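Protein YrdA (Escherichia coli, PDB 3TIO) binds zinc and, as a gamma-class carbonic anhydrase homologue, may act on carbon dioxide. Local coordinates at residues 45-50 and 65-70. The protein carries 1 engineered substitution. Residues are numbered along the deposited sequence; the frame is centred on the assembly and turned at random.
With ZN (zinc ion), chain G.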
ATOM      1  N   ARG A  45      -0.263  -8.099 -12.173  1.00  9.42           N
ATOM      2  CA  ARG A  45       0.511  -7.947 -13.399  1.00  9.80           C
ATOM      3  C   ARG A  45       1.252  -9.231 -13.761  1.00 11.02           C
ATOM      4  O   ARG A  45       2.166  -9.655 -13.065  1.00 11.31           O
ATOM      5  CB  ARG A  45       1.489  -6.770 -13.230  1.00 10.06           C
ATOM      6  CG  ARG A  45       2.351  -6.445 -14.448  1.00 11.19           C
ATOM      7  CD  ARG A  45       2.649  -4.944 -14.550  1.00 10.26           C
ATOM      8  NE  ARG A  45       3.501  -4.407 -13.488  1.00 11.56           N
ATOM      9  CZ  ARG A  45       4.832  -4.399 -13.518  1.00 10.36           C
ATOM     10  NH1 ARG A  45       5.482  -4.909 -14.556  1.00 10.55           N
ATOM     11  NH2 ARG A  45       5.517  -3.838 -12.527  1.00  9.92           N
ATOM     12  N   GLY A  46       0.827  -9.857 -14.851  1.00 11.56           N
ATOM     13  CA  GLY A  46       1.466 -11.082 -15.292  1.00 13.36           C
ATOM     14  C   GLY A  46       2.056 -10.844 -16.663  1.00 14.54           C
ATOM     15  O   GLY A  46       1.582 -11.402 -17.657  1.00 15.75           O
ATOM     16  N   ASP A  47       3.086 -10.007 -16.719  1.00 14.25           N
ATOM     17  CA  ASP A  47       3.710  -9.688 -17.991  1.00 15.71           C
ATOM     18  C   ASP A  47       4.898 -10.561 -18.382  1.00 17.61           C
ATOM     19  O   ASP A  47       4.845 -11.226 -19.417  1.00 18.88           O
ATOM     20  CB  ASP A  47       4.078  -8.190 -18.060  1.00 14.26           C
ATOM     21  CG  ASP A  47       4.642  -7.635 -16.757  1.00 13.34           C
ATOM     22  OD1 ASP A  47       4.786  -6.395 -16.689  1.00 13.46           O
ATOM     23  OD2 ASP A  47       4.942  -8.405 -15.818  1.00 14.05           O
ATOM     24  N   VAL A  48       5.957 -10.579 -17.577  1.00 16.87           N
ATOM     25  CA  VAL A  48       7.121 -11.403 -17.912  1.00 18.87           C
ATOM     26  C   VAL A  48       6.865 -12.886 -17.657  1.00 19.18           C
ATOM     27  O   VAL A  48       7.576 -13.745 -18.173  1.00 19.69           O
ATOM     28  CB  VAL A  48       8.384 -10.961 -17.143  1.00 21.02           C
ATOM     29  CG1 VAL A  48       8.829  -9.593 -17.628  1.00 23.17           C
ATOM     30  CG2 VAL A  48       8.115 -10.934 -15.659  1.00 20.24           C
ATOM     31  N   HIS A  49       5.855 -13.177 -16.847  1.00 18.48           N
ATOM     32  CA  HIS A  49       5.469 -14.554 -16.568  1.00 17.75           C
ATOM     33  C   HIS A  49       4.008 -14.530 -16.153  1.00 16.85           C
ATOM     34  O   HIS A  49       3.417 -13.458 -16.040  1.00 17.46           O
ATOM     35  CB  HIS A  49       6.343 -15.180 -15.479  1.00 17.91           C
ATOM     36  CG  HIS A  49       6.642 -16.629 -15.723  1.00 19.36           C
ATOM     37  ND1 HIS A  49       5.659 -17.594 -15.776  1.00 20.51           N
ATOM     38  CD2 HIS A  49       7.809 -17.267 -15.980  1.00 21.61           C
ATOM     39  CE1 HIS A  49       6.206 -18.763 -16.058  1.00 21.45           C
ATOM     40  NE2 HIS A  49       7.510 -18.593 -16.186  1.00 21.22           N
ATOM     41  N   TYR A  50       3.417 -15.695 -15.920  1.00 14.23           N
ATOM     42  CA  TYR A  50       2.006 -15.739 -15.578  1.00 14.48           C
ATOM     43  C   TYR A  50       1.677 -15.723 -14.096  1.00 13.92           C
ATOM     44  O   TYR A  50       2.526 -15.984 -13.243  1.00 12.96           O
ATOM     45  CB  TYR A  50       1.350 -16.972 -16.222  1.00 14.14           C
ATOM     46  CG  TYR A  50       1.766 -18.305 -15.627  1.00 14.23           C
ATOM     47  CD1 TYR A  50       1.219 -18.763 -14.429  1.00 13.65           C
ATOM     48  CD2 TYR A  50       2.708 -19.109 -16.269  1.00 15.00           C
ATOM     49  CE1 TYR A  50       1.601 -19.996 -13.880  1.00 14.15           C
ATOM     50  CE2 TYR A  50       3.096 -20.336 -15.733  1.00 14.55           C
ATOM     51  CZ  TYR A  50       2.542 -20.773 -14.542  1.00 14.72           C
ATOM     52  OH  TYR A  50       2.938 -21.978 -14.009  1.00 16.30           O
ATOM     53  N   LEU A  65      -0.048  -7.896  -6.824  1.00  6.96           N
ATOM     54  CA  LEU A  65       0.455  -9.205  -7.220  1.00  6.79           C
ATOM     55  C   LEU A  65       1.325  -9.112  -8.458  1.00  7.62           C
ATOM     56  O   LEU A  65       0.883  -8.621  -9.495  1.00  9.11           O
ATOM     57  CB  LEU A  65      -0.715 -10.154  -7.506  1.00  6.63           C
ATOM     58  CG  LEU A  65      -1.432 -10.828  -6.333  1.00  7.17           C
ATOM     59  CD1 LEU A  65      -1.953  -9.786  -5.354  1.00 10.36           C
ATOM     60  CD2 LEU A  65      -2.573 -11.673  -6.870  1.00  9.33           C
ATOM     61  N   HIS A  66       2.561  -9.580  -8.351  1.00  8.91           N
ATOM     62  CA  HIS A  66       3.453  -9.564  -9.494  1.00  9.41           C
ATOM     63  C   HIS A  66       4.271 -10.842  -9.531  1.00 10.85           C
ATOM     64  O   HIS A  66       4.290 -11.622  -8.574  1.00 10.07           O
ATOM     65  CB  HIS A  66       4.385  -8.350  -9.462  1.00  8.95           C
ATOM     66  CG  HIS A  66       5.002  -8.033 -10.791  1.00  9.60           C
ATOM     67  ND1 HIS A  66       6.245  -7.455 -10.921  1.00 10.50           N
ATOM     68  CD2 HIS A  66       4.540  -8.211 -12.052  1.00 10.27           C
ATOM     69  CE1 HIS A  66       6.525  -7.294 -12.203  1.00 10.12           C
ATOM     70  NE2 HIS A  66       5.505  -7.745 -12.910  1.00  9.72           N
ATOM     71  N   VAL A  67       4.943 -11.044 -10.656  1.00 11.74           N
ATOM     72  CA  VAL A  67       5.766 -12.219 -10.884  1.00 13.01           C
ATOM     73  C   VAL A  67       7.238 -11.890 -10.676  1.00 12.39           C
ATOM     74  O   VAL A  67       7.613 -10.724 -10.553  1.00 13.71           O
ATOM     75  CB  VAL A  67       5.570 -12.728 -12.321  1.00 13.22           C
ATOM     76  CG1 VAL A  67       4.124 -13.147 -12.529  1.00 14.61           C
ATOM     77  CG2 VAL A  67       5.936 -11.632 -13.309  1.00 13.68           C
ATOM     78  N   THR A  68       8.071 -12.925 -10.626  1.00 15.17           N
ATOM     79  CA  THR A  68       9.501 -12.727 -10.456  1.00 16.76           C
ATOM     80  C   THR A  68      10.026 -12.113 -11.750  1.00 16.18           C
ATOM     81  O   THR A  68       9.706 -12.579 -12.845  1.00 17.35           O
ATOM     82  CB  THR A  68      10.218 -14.064 -10.181  1.00 18.21           C
ATOM     83  OG1 THR A  68       9.819 -14.559  -8.896  1.00 19.00           O
ATOM     84  CG2 THR A  68      11.727 -13.881 -10.195  1.00 17.94           C
ATOM     85  N   HIS A  69      10.824 -11.061 -11.612  1.00 16.41           N
ATOM     86  CA  HIS A  69      11.377 -10.358 -12.765  1.00 17.59           C
ATOM     87  C   HIS A  69      12.420 -11.177 -13.508  1.00 20.56           C
ATOM     88  O   HIS A  69      12.961 -12.149 -12.979  1.00 20.68           O
ATOM     89  CB  HIS A  69      12.017  -9.041 -12.321  1.00 15.67           C
ATOM     90  CG  HIS A  69      11.096  -8.143 -11.557  1.00 15.23           C
ATOM     91  ND1 HIS A  69      11.487  -6.909 -11.085  1.00 15.33           N
ATOM     92  CD2 HIS A  69       9.805  -8.298 -11.178  1.00 14.25           C
ATOM     93  CE1 HIS A  69      10.478  -6.341 -10.450  1.00 14.16           C
ATOM     94  NE2 HIS A  69       9.446  -7.164 -10.494  1.00 11.87           N
ATOM     95  N   LYS A  70      12.698 -10.775 -14.742  1.00 21.96           N
ATOM     96  CA  LYS A  70      13.700 -11.454 -15.549  1.00 25.19           C
ATOM     97  C   LYS A  70      15.055 -11.047 -14.988  1.00 26.63           C
ATOM     98  O   LYS A  70      15.263  -9.886 -14.633  1.00 25.48           O
ATOM     99  CB  LYS A  70      13.581 -11.025 -17.013  1.00 25.66           C
ATOM    100  CG  LYS A  70      12.230 -11.345 -17.632  1.00 29.14           C
ATOM    101  CD  LYS A  70      12.123 -10.828 -19.058  1.00 30.84           C
ATOM    102  CE  LYS A  70      13.135 -11.493 -19.975  1.00 32.91           C
ATOM    103  NZ  LYS A  70      12.982 -11.026 -21.378  1.00 35.12           N
TER
HETATM  104 ZN    ZN G   1       7.652  -7.054  -9.453  1.00 11.15          ZN
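His66 holds a zinc ion with one ring nitrogen and the carboxylate of Asp47 with the other. ND1 of His66 binds the zinc at 2.1 Å. NE2 of His66 donates to OD2 of Asp47 at 3.0 Å, in the ring plane of His66 and on the syn lone pair of OD2. The carboxylate is turned 62° from the ring. OD2 also accepts the backbone N of Val48, from above the carboxylate plane. OD1 of Asp47 takes NH1 of Arg45 at 2.7 Å in a salt bridge within the guanidinium plane. CG of Arg45 is anti to the backbone N (chi1 -178°), and bends at chi2 and chi3 bring the guanidinium over one face of the His66 ring, the planes 37° apart. NH2 of Arg45 forms a second salt bridge, to Asp61 of a second subunit. With an alanine at Arg45, the ring would probably lose the guanidinium from that face, and Asp47 and the neighbouring Asp61 their cationic mate.

The backbones meet as adjacent parallel strands of a left-handed beta-helix, where N of Arg45 bonds to O of Leu65 at 3.0 Å. Beyond the strand, CG2 of Val48 presses on CG2 of Val67 at a tight 3.3 Å. His69 binds the same zinc through NE2 at 2.1 Å. His95 of the same chain and His90 of the second subunit complete the site, which therefore lies between subunits. Asp47 is thus a second-shell residue: with the zinc bond at ND1, its bond to NE2 holds the His66 ring in its rotation and is likely to make ND1 a stronger zinc donor.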